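Local coordinates for transcription initiation factor IIB (Methanocaldococcus jannaschii, PDB 5O9J), which is a mini-intein of the HINT fold that probably cuts itself out of its precursor and joins the flanking sequences by protein splicing, at residues I13-E18 with G25-K30; E36-R39 with L44-A47; A56-S59 with F63-M66; F80-E85 with D118-A123; G86-R91 with D142-K147. All coordinates share one frame; numbering follows the deposited sequence.

Contact 1 (I13-E18 with G25-K30); sequences IKENGE and GELIDK
Glu15 and Lys30 meet from opposite directions where the hairpin of strands 10-15 and 18-23, part of the intein's HINT fold, faces helix 24-33. The salt bridge is one-sided: Lys30 NZ lies 2.5 Å from Glu15 OE2 but 3.8 Å from Glu15 OE1, which has a long, weak ion pair of its own with Lys20 on the partner strand. Next to this polar link, Ile13 and Leu27 reach toward each other tip to tip, CD1 of Ile13 coming to 3.9 Å from CD1 of Leu27. Both are buried, and both also touch Val22 of strand 18-23. The strand and helix axes stay 12.3 Å apart, and only side chains close that distance. Glu15 covers its share with an extended chain whose CG stands anti to the backbone N (chi1 -173°), pointing the carboxylate toward the helix, and Lys30 covers the rest. With an alanine here, the ammonium group of Lys30 would probably lose its carboxylate mate and be set free to swing. A type I' turn from Glu15 to Glu18 fixes the base of the acid: Glu18 N donates to Glu15 O at 2.8 Å, and Glu15 N to Glu18 O at 2.6 Å.

Contact 2 (E36-R39 with L44-A47); sequences ENIR and LEIA
Arg39 lies over Ile46 on one face of an antiparallel beta hairpin formed by strands 38-41 and 44-48, 38-41 being an edge strand of its sheet within the chain. This is the tight part of the contact. The two residues make a hydrogen-bonded pair: Arg39 N donates to Ile46 O at 2.8 Å, and Ile46 N returns a bond to Arg39 O at 2.9 Å. Above these bonds the arginine side chain crosses its partner. Its CG sits between the backbone N and the carbonyl carbon (chi1 72°), and the extended run to NE then brings the guanidinium alongside the isoleucine. One face of that group receives the isoleucine's branches: CD1 of Ile46 stands 3.6 Å above the plane, displaced from the middle of the group, while Arg39 NH1 comes to 3.3 Å from Ile46 CG2. The charge is met by Glu70 of strand 70-75, in a salt bridge with NH1; within the hairpin, NH2 has a long, weak ion pair with Glu41.

The other face, carrying Ile38 and Ala47, is more loosely joined across the hairpin. Ile38 CG2 touches the aliphatic CG of Glu45 at 3.9 Å, and Ile32 of helix 24-33 packs against Ile38, Glu45 and Ala47. The carboxylate of Glu45 turns elsewhere, to a salt bridge with Arg73. Toward the solvent-exposed end at Asn37, no conventional hydrogen bond links the two segments; instead the CA-H of Ala47 points at Asn37 O, with CA and O 3.4 Å apart and an angle of 165° at the hydrogen.

Contact 3 (A56-S59 with F63-M66); sequences AFNS and FKFM
Ala56 O is gripped twice by the opposite strand of a beta hairpin, strands 52-57 and 63-67, at the edge of an antiparallel sheet in the HINT fold. Lys64 N donates to it at 2.9 Å, almost in line with the carbonyl bond, and the CA-H of Phe63 adds a weaker contact, with CA 3.3 Å from the oxygen. The hydrogen-bonded pair is completed by Ala56 N, which donates to Lys64 O at 3.0 Å from a position tilted out of that carbonyl's plane.

The next pair along, Phe57 with Phe63, is non-hydrogen-bonded and joined by its rings. The edge of Phe57 is turned to the face of Phe63 in a tilted edge-to-face stack, planes at 63° and centroids 5.0 Å apart. Phe57 CD1 makes the closest touch, 3.4 Å from Phe63 CE1, and CB of Phe57 adds a CH-pi contact over the same ring. CG anti to the backbone N (chi1 -176°) sends the Phe57 ring beyond this CB, on toward Leu138 and Ile139, so that one side chain serves both the hairpin and a neighbouring loop. An alanine in its place would be likely to strip the ring edge from the face of Phe63, open a gap against those loop residues and let the exposed Phe63 ring turn.

On the other face, Met66 CG packs on Ala56 CB. Asn58 OD1 is engaged by Lys62 N within the connecting turn, while Asn58 CB rests 3.8 Å from Met66 SD.

Contact 4 (F80-E85 with D118-A123); sequences FEIVVE and DILVLA
Strands 79-84 and 119-123 belong to one antiparallel sheet of the HINT fold but are not neighbours in it: strand 143-154 runs between them, and Ile82 and Val84 on one side meet Leu120 on the other through side chains alone. The nearest CA atoms, those of Val84 and Leu120, are 8.2 Å apart, and no hydrogen bond joins the two segments.

A single methyl carries the contact. Leu120 CD1 lies 4.0 Å from Ile82 CG2 and 4.1 Å from Val84 CG1, and thus bridges two residues that stand on the same side of strand 79-84, with one residue between them, and present their side chains to it. It meets the valine at about a right angle and the isoleucine more obliquely. Leu120 places its CG beside the backbone N, opposite the carbonyl carbon (chi1 -65°), and a nearly extended second torsion carries CD1 outward to the two branched residues. Leu122, two residues on, also sends its CB toward strand 79-84 but stops just short of contact.

All three touching residues are buried. Ile148 of the intervening strand touches Leu120 as well, as do Val98 and Thr100 of strand 96-102, while Leu114 touches Ile82. With only methyl groups meeting across it, the contact has no polar atom to satisfy and no directional bond; it probably owes its cohesion to the exclusion of water and to the fit of the branched side chains.

Contact 5 (G86-R91 with D142-K147); sequences GNKKVR and DFIFLK
The backbones of 86-91 and 142-147 share no hydrogen bond, the CA atoms of Lys88 and Leu146 standing 9.3 Å apart, and the approach is made by Lys88 over Leu146 and Ile144. The lysine uses its length in two steps. Its CD touches Leu146 CD1 at 4.2 Å, a purely aliphatic contact, and farther out NZ comes to 3.8 Å from Ile144 CD1. Both hydrophobic side chains meet the lysine at about a right angle. The lysine chain is straight from CB to CE and bends at its last torsion (chi4 141°), which turns the ammonium group at the end.

These residues belong to an antiparallel sheet of four strands in the HINT fold, where strand 79-84 lies between 88-92 and 143-154. Gly86 and Asn87, both with positive phi, form the tight connection from strand 79-84 into 88-92. At this end the sheet is further tied by Glu85, whose OE2 accepts a hydrogen bond from Lys147 N. Ile144 and Leu146 lie on the same side of their strand, with one residue between them, and each also has an apolar neighbour on an adjacent strand, Leu122 for the former and Val84 for the latter.

None of the three touching residues is buried, and the lysine's charge is not paired across the contact. Lys88 NZ is hydrogen-bonded instead to a glycerol, probably from the crystallisation liquor.

The five contacts follow the chain through one intein splicing domain. Contacts 1, 2 and 3 come in series: helix 24-33 of contact 1 leads into the hairpin of contact 2, the centres of the two contacts lying about 16 Å apart, and strand 44-48 passes on to strand 52-57 of contact 3. Contacts 1 and 3 share a sheet, strands 10-15 and 52-57 being neighbours, and touch where Phe65 packs on Ile13. Contacts 4 and 5 lie on the opposite side of the chain's centre from contacts 1 and 2, with their own centres only about 5 Å apart. Their segments alternate in sequence and interleave in one four-strand sheet, which draws distant parts of the intein together.

Contact 1 (I13-E18 with G25-K30)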
# COMPACT_ATOMS: atom_id res chain seq x y z
N ILE A 13 4.84 -10.39 7.89
CA ILE A 13 5.78 -11.12 7.05
C ILE A 13 6.23 -12.45 7.60
O ILE A 13 6.06 -12.74 8.79
CB ILE A 13 7.06 -10.29 6.79
CG1 ILE A 13 7.80 -10.02 8.10
CG2 ILE A 13 6.73 -9.00 6.08
CD1 ILE A 13 9.15 -9.33 7.91
N LYS A 14 6.80 -13.26 6.71
CA LYS A 14 7.64 -14.39 7.08
C LYS A 14 9.07 -14.09 6.63
O LYS A 14 9.31 -13.89 5.44
CB LYS A 14 7.16 -15.68 6.43
CG LYS A 14 6.25 -16.53 7.27
CD LYS A 14 6.25 -17.94 6.71
CE LYS A 14 5.05 -18.73 7.17
NZ LYS A 14 5.10 -20.11 6.61
N GLU A 15 10.00 -14.06 7.58
CA GLU A 15 11.41 -13.82 7.24
C GLU A 15 12.24 -15.07 7.54
O GLU A 15 12.18 -15.61 8.66
CB GLU A 15 11.97 -12.62 8.00
CG GLU A 15 13.38 -12.21 7.58
CD GLU A 15 13.86 -10.93 8.27
OE1 GLU A 15 13.25 -10.55 9.30
OE2 GLU A 15 14.83 -10.32 7.79
N ASN A 16 13.00 -15.53 6.54
CA ASN A 16 13.78 -16.77 6.63
C ASN A 16 13.02 -17.92 7.27
O ASN A 16 13.61 -18.78 7.92
CB ASN A 16 15.07 -16.53 7.41
CG ASN A 16 16.04 -15.64 6.67
OD1 ASN A 16 16.01 -15.58 5.44
ND2 ASN A 16 16.89 -14.94 7.41
N GLY A 17 11.70 -17.92 7.09
CA GLY A 17 10.86 -18.97 7.63
C GLY A 17 10.06 -18.64 8.88
O GLY A 17 9.36 -19.51 9.40
N GLU A 18 10.15 -17.41 9.39
CA GLU A 18 9.32 -17.08 10.54
C GLU A 18 8.61 -15.73 10.49
O GLU A 18 9.08 -14.75 9.88
CB GLU A 18 10.14 -17.16 11.83
CG GLU A 18 10.09 -18.54 12.50
CD GLU A 18 8.68 -19.15 12.58
OE1 GLU A 18 7.68 -18.41 12.61
OE2 GLU A 18 8.59 -20.40 12.58
N GLY A 25 9.10 0.13 5.91
CA GLY A 25 10.33 0.87 5.66
C GLY A 25 11.52 0.32 6.43
O GLY A 25 12.64 0.26 5.91
N GLU A 26 11.27 -0.09 7.66
CA GLU A 26 12.30 -0.67 8.51
C GLU A 26 12.87 -1.97 7.92
O GLU A 26 14.08 -2.13 7.82
CB GLU A 26 11.73 -0.94 9.91
CG GLU A 26 12.75 -1.40 10.95
CD GLU A 26 12.25 -1.15 12.36
OE1 GLU A 26 12.92 -1.59 13.32
OE2 GLU A 26 11.19 -0.50 12.52
N LEU A 27 11.98 -2.87 7.53
CA LEU A 27 12.38 -4.10 6.85
C LEU A 27 13.22 -3.83 5.60
O LEU A 27 14.30 -4.40 5.42
CB LEU A 27 11.16 -4.91 6.45
CG LEU A 27 11.43 -6.13 5.57
CD1 LEU A 27 12.08 -7.26 6.36
CD2 LEU A 27 10.14 -6.60 4.91
N ILE A 28 12.70 -2.98 4.73
CA ILE A 28 13.32 -2.75 3.43
C ILE A 28 14.66 -2.03 3.55
O ILE A 28 15.61 -2.33 2.81
CB ILE A 28 12.36 -1.96 2.51
CG1 ILE A 28 11.21 -2.87 2.06
CG2 ILE A 28 13.09 -1.39 1.30
CD1 ILE A 28 10.18 -2.19 1.17
N ASP A 29 14.76 -1.10 4.49
CA ASP A 29 16.03 -0.46 4.78
C ASP A 29 17.06 -1.50 5.20
O ASP A 29 18.19 -1.48 4.72
CB ASP A 29 15.89 0.60 5.87
CG ASP A 29 15.40 1.93 5.33
OD1 ASP A 29 15.38 2.11 4.09
OD2 ASP A 29 15.04 2.80 6.14
N LYS A 30 16.67 -2.41 6.09
CA LYS A 30 17.58 -3.43 6.60
C LYS A 30 18.04 -4.37 5.50
O LYS A 30 19.21 -4.75 5.44
CB LYS A 30 16.91 -4.22 7.73
CG LYS A 30 17.66 -5.47 8.14
CD LYS A 30 16.71 -6.59 8.54
CE LYS A 30 17.48 -7.81 9.03
NZ LYS A 30 16.72 -9.06 8.75

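Contact 2 (E36-R39 with L44-A47)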
# COMPACT_ATOMS: atom_id res chain seq x y z
N GLU A 36 24.03 -7.15 -1.46
CA GLU A 36 25.07 -6.90 -2.44
C GLU A 36 24.43 -7.04 -3.82
O GLU A 36 25.10 -7.18 -4.83
CB GLU A 36 26.25 -7.86 -2.24
CG GLU A 36 26.96 -7.60 -0.92
CD GLU A 36 28.04 -8.61 -0.60
OE1 GLU A 36 28.04 -9.71 -1.21
OE2 GLU A 36 28.91 -8.31 0.25
N ASN A 37 23.11 -6.99 -3.82
CA ASN A 37 22.31 -7.13 -5.03
C ASN A 37 21.46 -5.89 -5.25
O ASN A 37 20.27 -5.98 -5.59
CB ASN A 37 21.41 -8.37 -4.93
CG ASN A 37 22.16 -9.59 -4.45
OD1 ASN A 37 21.90 -10.10 -3.35
ND2 ASN A 37 23.09 -10.07 -5.26
N ILE A 38 22.06 -4.74 -5.00
CA ILE A 38 21.37 -3.48 -5.23
C ILE A 38 21.62 -3.05 -6.67
O ILE A 38 22.74 -3.12 -7.15
CB ILE A 38 21.83 -2.37 -4.27
CG1 ILE A 38 21.78 -2.86 -2.83
CG2 ILE A 38 20.98 -1.12 -4.46
CD1 ILE A 38 22.30 -1.87 -1.83
N ARG A 39 20.56 -2.62 -7.34
CA ARG A 39 20.70 -1.99 -8.65
C ARG A 39 19.90 -0.70 -8.62
O ARG A 39 19.13 -0.47 -7.69
CB ARG A 39 20.22 -2.91 -9.77
CG ARG A 39 18.71 -3.11 -9.85
CD ARG A 39 18.35 -4.00 -11.03
NE ARG A 39 16.92 -3.94 -11.34
CZ ARG A 39 16.00 -4.68 -10.74
NH1 ARG A 39 16.35 -5.55 -9.79
NH2 ARG A 39 14.72 -4.56 -11.08
N LEU A 44 15.46 5.15 -8.05
CA LEU A 44 15.04 3.86 -7.50
C LEU A 44 16.21 2.96 -7.10
O LEU A 44 17.03 2.60 -7.93
CB LEU A 44 14.18 3.12 -8.52
CG LEU A 44 12.67 3.06 -8.31
CD1 LEU A 44 12.10 1.93 -9.14
CD2 LEU A 44 12.32 2.88 -6.83
N GLU A 45 16.24 2.61 -5.82
CA GLU A 45 17.17 1.61 -5.28
C GLU A 45 16.46 0.27 -5.15
O GLU A 45 15.49 0.17 -4.40
CB GLU A 45 17.69 2.05 -3.91
CG GLU A 45 19.18 2.26 -3.79
CD GLU A 45 19.56 2.91 -2.46
OE1 GLU A 45 18.76 3.72 -1.93
OE2 GLU A 45 20.65 2.60 -1.93
N ILE A 46 16.93 -0.75 -5.85
CA ILE A 46 16.25 -2.04 -5.86
C ILE A 46 17.16 -3.15 -5.37
O ILE A 46 18.28 -3.30 -5.85
CB ILE A 46 15.77 -2.40 -7.27
CG1 ILE A 46 14.79 -1.35 -7.78
CG2 ILE A 46 15.14 -3.79 -7.28
CD1 ILE A 46 14.74 -1.26 -9.30
N ALA A 47 16.67 -3.93 -4.41
CA ALA A 47 17.40 -5.11 -3.95
C ALA A 47 16.54 -6.33 -4.14
O ALA A 47 15.37 -6.32 -3.80
CB ALA A 47 17.78 -4.98 -2.48

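Contact 3 (A56-S59 with F63-M66)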
# COMPACT_ATOMS: atom_id res chain seq x y z
N ALA A 56 -0.66 -11.50 1.07
CA ALA A 56 -1.20 -10.95 -0.15
C ALA A 56 -2.40 -11.76 -0.58
O ALA A 56 -2.61 -12.88 -0.12
CB ALA A 56 -0.15 -10.92 -1.24
N PHE A 57 -3.18 -11.18 -1.48
CA PHE A 57 -4.33 -11.84 -2.08
C PHE A 57 -3.92 -12.48 -3.41
O PHE A 57 -3.71 -11.79 -4.40
CB PHE A 57 -5.43 -10.82 -2.30
CG PHE A 57 -6.68 -11.40 -2.82
CD1 PHE A 57 -7.61 -11.99 -1.97
CD2 PHE A 57 -6.91 -11.40 -4.19
CE1 PHE A 57 -8.76 -12.53 -2.49
CE2 PHE A 57 -8.04 -11.94 -4.69
CZ PHE A 57 -8.99 -12.50 -3.87
N ASN A 58 -3.82 -13.81 -3.44
CA ASN A 58 -3.21 -14.45 -4.61
C ASN A 58 -4.16 -14.72 -5.78
O ASN A 58 -5.36 -14.44 -5.69
CB ASN A 58 -2.51 -15.75 -4.20
CG ASN A 58 -3.49 -16.87 -3.80
OD1 ASN A 58 -4.71 -16.71 -3.79
ND2 ASN A 58 -2.93 -18.03 -3.48
N SER A 59 -3.61 -15.27 -6.86
CA SER A 59 -4.36 -15.57 -8.08
C SER A 59 -5.48 -16.60 -7.88
O SER A 59 -6.39 -16.70 -8.71
CB SER A 59 -3.41 -16.06 -9.18
OG SER A 59 -2.43 -15.09 -9.49
N PHE A 63 -6.13 -15.01 0.70
CA PHE A 63 -5.15 -14.29 1.50
C PHE A 63 -4.17 -15.25 2.16
O PHE A 63 -4.52 -16.01 3.06
CB PHE A 63 -5.84 -13.43 2.56
CG PHE A 63 -6.51 -12.21 2.01
CD1 PHE A 63 -7.86 -12.21 1.68
CD2 PHE A 63 -5.78 -11.05 1.80
CE1 PHE A 63 -8.47 -11.09 1.16
CE2 PHE A 63 -6.39 -9.92 1.28
CZ PHE A 63 -7.73 -9.93 0.96
N LYS A 64 -2.93 -15.18 1.68
CA LYS A 64 -1.88 -16.14 2.01
C LYS A 64 -0.51 -15.48 2.02
O LYS A 64 -0.32 -14.43 1.40
CB LYS A 64 -1.86 -17.29 0.98
CG LYS A 64 -2.90 -18.38 1.18
CD LYS A 64 -2.51 -19.60 0.36
CE LYS A 64 -3.21 -20.86 0.86
NZ LYS A 64 -4.68 -20.71 0.84
N PHE A 65 0.46 -16.09 2.69
CA PHE A 65 1.85 -15.67 2.54
C PHE A 65 2.33 -15.94 1.12
O PHE A 65 2.18 -17.05 0.61
CB PHE A 65 2.75 -16.38 3.55
CG PHE A 65 2.67 -15.80 4.93
CD1 PHE A 65 3.13 -14.51 5.18
CD2 PHE A 65 2.12 -16.53 5.98
CE1 PHE A 65 3.06 -13.97 6.44
CE2 PHE A 65 2.05 -15.99 7.25
CZ PHE A 65 2.51 -14.72 7.48
N MET A 66 2.90 -14.92 0.49
CA MET A 66 3.42 -15.02 -0.88
C MET A 66 4.84 -14.45 -0.93
O MET A 66 5.11 -13.40 -0.34
CB MET A 66 2.54 -14.26 -1.88
CG MET A 66 1.10 -14.75 -1.99
SD MET A 66 0.98 -16.29 -2.90
CE MET A 66 1.46 -15.78 -4.54

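Contact 4 (F80-E85 with D118-A123)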
# COMPACT_ATOMS: atom_id res chain seq x y z
N PHE A 80 0.01 12.49 0.52
CA PHE A 80 -1.31 12.94 0.91
C PHE A 80 -1.79 12.12 2.08
O PHE A 80 -1.71 10.89 2.06
CB PHE A 80 -2.30 12.84 -0.24
CG PHE A 80 -2.01 13.78 -1.37
CD1 PHE A 80 -0.95 13.56 -2.24
CD2 PHE A 80 -2.82 14.89 -1.59
CE1 PHE A 80 -0.69 14.43 -3.29
CE2 PHE A 80 -2.57 15.77 -2.63
CZ PHE A 80 -1.49 15.53 -3.48
N GLU A 81 -2.28 12.79 3.11
CA GLU A 81 -2.99 12.09 4.18
C GLU A 81 -4.49 12.30 4.00
O GLU A 81 -4.98 13.42 4.09
CB GLU A 81 -2.54 12.58 5.55
CG GLU A 81 -3.19 11.85 6.70
CD GLU A 81 -2.89 12.51 8.03
OE1 GLU A 81 -3.28 13.69 8.19
OE2 GLU A 81 -2.28 11.86 8.90
N ILE A 82 -5.20 11.22 3.69
CA ILE A 82 -6.65 11.26 3.58
C ILE A 82 -7.27 10.89 4.92
O ILE A 82 -6.97 9.83 5.46
CB ILE A 82 -7.19 10.29 2.52
CG1 ILE A 82 -6.52 10.54 1.17
CG2 ILE A 82 -8.70 10.43 2.38
CD1 ILE A 82 -6.89 9.50 0.13
N VAL A 83 -8.14 11.75 5.44
CA VAL A 83 -8.81 11.44 6.70
C VAL A 83 -10.32 11.39 6.48
O VAL A 83 -10.90 12.34 5.96
CB VAL A 83 -8.48 12.49 7.78
CG1 VAL A 83 -9.03 12.04 9.12
CG2 VAL A 83 -6.98 12.69 7.87
N VAL A 84 -10.94 10.27 6.85
CA VAL A 84 -12.37 10.07 6.64
C VAL A 84 -13.11 9.96 7.97
O VAL A 84 -12.47 9.94 9.02
CB VAL A 84 -12.66 8.80 5.79
CG1 VAL A 84 -12.02 8.92 4.41
CG2 VAL A 84 -12.16 7.55 6.50
N GLU A 85 -14.44 9.90 7.91
CA GLU A 85 -15.28 9.72 9.10
C GLU A 85 -14.77 8.61 10.01
O GLU A 85 -14.32 7.56 9.54
CB GLU A 85 -16.73 9.37 8.73
CG GLU A 85 -17.42 10.22 7.68
CD GLU A 85 -18.75 9.59 7.27
OE1 GLU A 85 -19.35 8.87 8.10
OE2 GLU A 85 -19.19 9.78 6.12
N ASP A 118 -15.96 14.23 -0.51
CA ASP A 118 -16.01 13.06 -1.40
C ASP A 118 -16.35 11.82 -0.61
O ASP A 118 -15.97 11.69 0.56
CB ASP A 118 -14.67 12.86 -2.12
CG ASP A 118 -14.71 13.32 -3.56
OD1 ASP A 118 -15.81 13.34 -4.16
OD2 ASP A 118 -13.63 13.67 -4.11
N ILE A 119 -17.08 10.90 -1.24
CA ILE A 119 -17.44 9.64 -0.61
C ILE A 119 -16.53 8.52 -1.10
O ILE A 119 -16.56 8.16 -2.27
CB ILE A 119 -18.91 9.26 -0.88
CG1 ILE A 119 -19.85 10.32 -0.32
CG2 ILE A 119 -19.22 7.89 -0.27
CD1 ILE A 119 -21.32 9.97 -0.45
N LEU A 120 -15.72 7.99 -0.19
CA LEU A 120 -14.85 6.87 -0.51
C LEU A 120 -15.52 5.55 -0.19
O LEU A 120 -16.34 5.46 0.73
CB LEU A 120 -13.53 6.97 0.25
CG LEU A 120 -12.64 8.16 -0.11
CD1 LEU A 120 -11.26 8.02 0.53
CD2 LEU A 120 -12.53 8.28 -1.62
N VAL A 121 -15.19 4.53 -0.97
CA VAL A 121 -15.67 3.19 -0.69
C VAL A 121 -14.54 2.39 -0.08
O VAL A 121 -13.55 2.10 -0.74
CB VAL A 121 -16.20 2.50 -1.95
CG1 VAL A 121 -16.84 1.15 -1.59
CG2 VAL A 121 -17.20 3.39 -2.67
N LEU A 122 -14.67 2.05 1.20
CA LEU A 122 -13.63 1.28 1.86
C LEU A 122 -14.10 -0.15 2.03
O LEU A 122 -15.29 -0.41 2.20
CB LEU A 122 -13.28 1.88 3.22
CG LEU A 122 -12.33 3.09 3.20
CD1 LEU A 122 -13.03 4.34 2.72
CD2 LEU A 122 -11.71 3.31 4.58
N ALA A 123 -13.16 -1.08 2.00
CA ALA A 123 -13.49 -2.45 2.35
C ALA A 123 -13.78 -2.50 3.84
O ALA A 123 -13.26 -1.70 4.61
CB ALA A 123 -12.37 -3.40 1.98

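Contact 5 (G86-R91 with D142-K147)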
# COMPACT_ATOMS: atom_id res chain seq x y z
N GLY A 86 -14.86 8.83 11.32
CA GLY A 86 -14.36 7.88 12.29
C GLY A 86 -12.86 8.01 12.49
O GLY A 86 -12.22 7.17 13.13
N ASN A 87 -12.30 9.08 11.94
CA ASN A 87 -10.86 9.35 12.01
C ASN A 87 -10.01 8.19 11.51
O ASN A 87 -8.95 7.91 12.07
CB ASN A 87 -10.45 9.73 13.43
CG ASN A 87 -10.77 11.18 13.75
OD1 ASN A 87 -11.87 11.50 14.21
ND2 ASN A 87 -9.81 12.07 13.50
N LYS A 88 -10.48 7.50 10.47
CA LYS A 88 -9.64 6.59 9.70
C LYS A 88 -8.79 7.42 8.75
O LYS A 88 -9.26 8.43 8.21
CB LYS A 88 -10.48 5.58 8.92
CG LYS A 88 -10.94 4.37 9.71
CD LYS A 88 -11.88 3.51 8.88
CE LYS A 88 -12.32 2.28 9.66
NZ LYS A 88 -13.76 1.95 9.43
N LYS A 89 -7.55 7.01 8.55
CA LYS A 89 -6.66 7.80 7.71
C LYS A 89 -5.58 6.95 7.05
O LYS A 89 -5.22 5.89 7.54
CB LYS A 89 -6.03 8.93 8.52
CG LYS A 89 -5.15 8.47 9.66
CD LYS A 89 -4.82 9.62 10.60
CE LYS A 89 -6.00 9.93 11.52
NZ LYS A 89 -5.68 11.01 12.51
N VAL A 90 -5.07 7.44 5.93
CA VAL A 90 -4.02 6.74 5.21
C VAL A 90 -3.08 7.76 4.58
O VAL A 90 -3.52 8.84 4.19
CB VAL A 90 -4.62 5.79 4.13
CG1 VAL A 90 -5.41 6.57 3.09
CG2 VAL A 90 -3.53 4.95 3.48
N ARG A 91 -1.80 7.44 4.50
CA ARG A 91 -0.83 8.30 3.83
C ARG A 91 -0.31 7.66 2.55
O ARG A 91 0.30 6.59 2.60
CB ARG A 91 0.36 8.60 4.74
CG ARG A 91 0.01 9.29 6.04
CD ARG A 91 1.29 9.51 6.86
NE ARG A 91 1.11 10.54 7.88
CZ ARG A 91 2.09 11.33 8.31
NH1 ARG A 91 1.84 12.24 9.24
NH2 ARG A 91 3.31 11.21 7.81
N ASP A 142 -17.45 -6.99 2.61
CA ASP A 142 -18.46 -5.94 2.68
C ASP A 142 -17.76 -4.61 2.44
O ASP A 142 -16.55 -4.52 2.64
CB ASP A 142 -19.18 -5.95 4.02
CG ASP A 142 -20.11 -7.14 4.18
OD1 ASP A 142 -20.82 -7.47 3.20
OD2 ASP A 142 -20.13 -7.74 5.27
N PHE A 143 -18.51 -3.61 2.01
CA PHE A 143 -17.94 -2.29 1.74
C PHE A 143 -18.67 -1.22 2.53
O PHE A 143 -19.85 -1.33 2.80
CB PHE A 143 -17.99 -1.97 0.24
CG PHE A 143 -17.19 -2.92 -0.60
CD1 PHE A 143 -15.85 -2.66 -0.86
CD2 PHE A 143 -17.76 -4.08 -1.12
CE1 PHE A 143 -15.10 -3.54 -1.63
CE2 PHE A 143 -17.01 -4.95 -1.89
CZ PHE A 143 -15.68 -4.69 -2.14
N ILE A 144 -17.95 -0.18 2.92
CA ILE A 144 -18.56 0.89 3.68
C ILE A 144 -18.26 2.22 3.00
O ILE A 144 -17.26 2.34 2.30
CB ILE A 144 -18.07 0.90 5.14
CG1 ILE A 144 -16.56 1.08 5.19
CG2 ILE A 144 -18.45 -0.41 5.83
CD1 ILE A 144 -15.99 0.96 6.58
N PHE A 145 -19.12 3.20 3.22
CA PHE A 145 -19.03 4.49 2.52
C PHE A 145 -18.76 5.62 3.48
O PHE A 145 -19.58 5.92 4.36
CB PHE A 145 -20.32 4.74 1.73
CG PHE A 145 -20.61 3.69 0.70
CD1 PHE A 145 -21.16 2.48 1.07
CD2 PHE A 145 -20.30 3.90 -0.63
CE1 PHE A 145 -21.41 1.49 0.13
CE2 PHE A 145 -20.55 2.92 -1.58
CZ PHE A 145 -21.11 1.71 -1.20
N LEU A 146 -17.61 6.26 3.33
CA LEU A 146 -17.17 7.24 4.30
C LEU A 146 -16.71 8.54 3.64
O LEU A 146 -15.92 8.51 2.69
CB LEU A 146 -16.03 6.66 5.15
CG LEU A 146 -16.32 5.35 5.90
CD1 LEU A 146 -15.03 4.77 6.47
CD2 LEU A 146 -17.36 5.53 7.01
N LYS A 147 -17.22 9.66 4.14
CA LYS A 147 -16.84 10.97 3.63
C LYS A 147 -15.42 11.35 4.03
O LYS A 147 -14.98 11.08 5.15
CB LYS A 147 -17.81 12.06 4.13
CG LYS A 147 -19.15 12.13 3.41
CD LYS A 147 -19.97 13.35 3.86
CE LYS A 147 -21.34 13.41 3.18
NZ LYS A 147 -22.49 13.18 4.12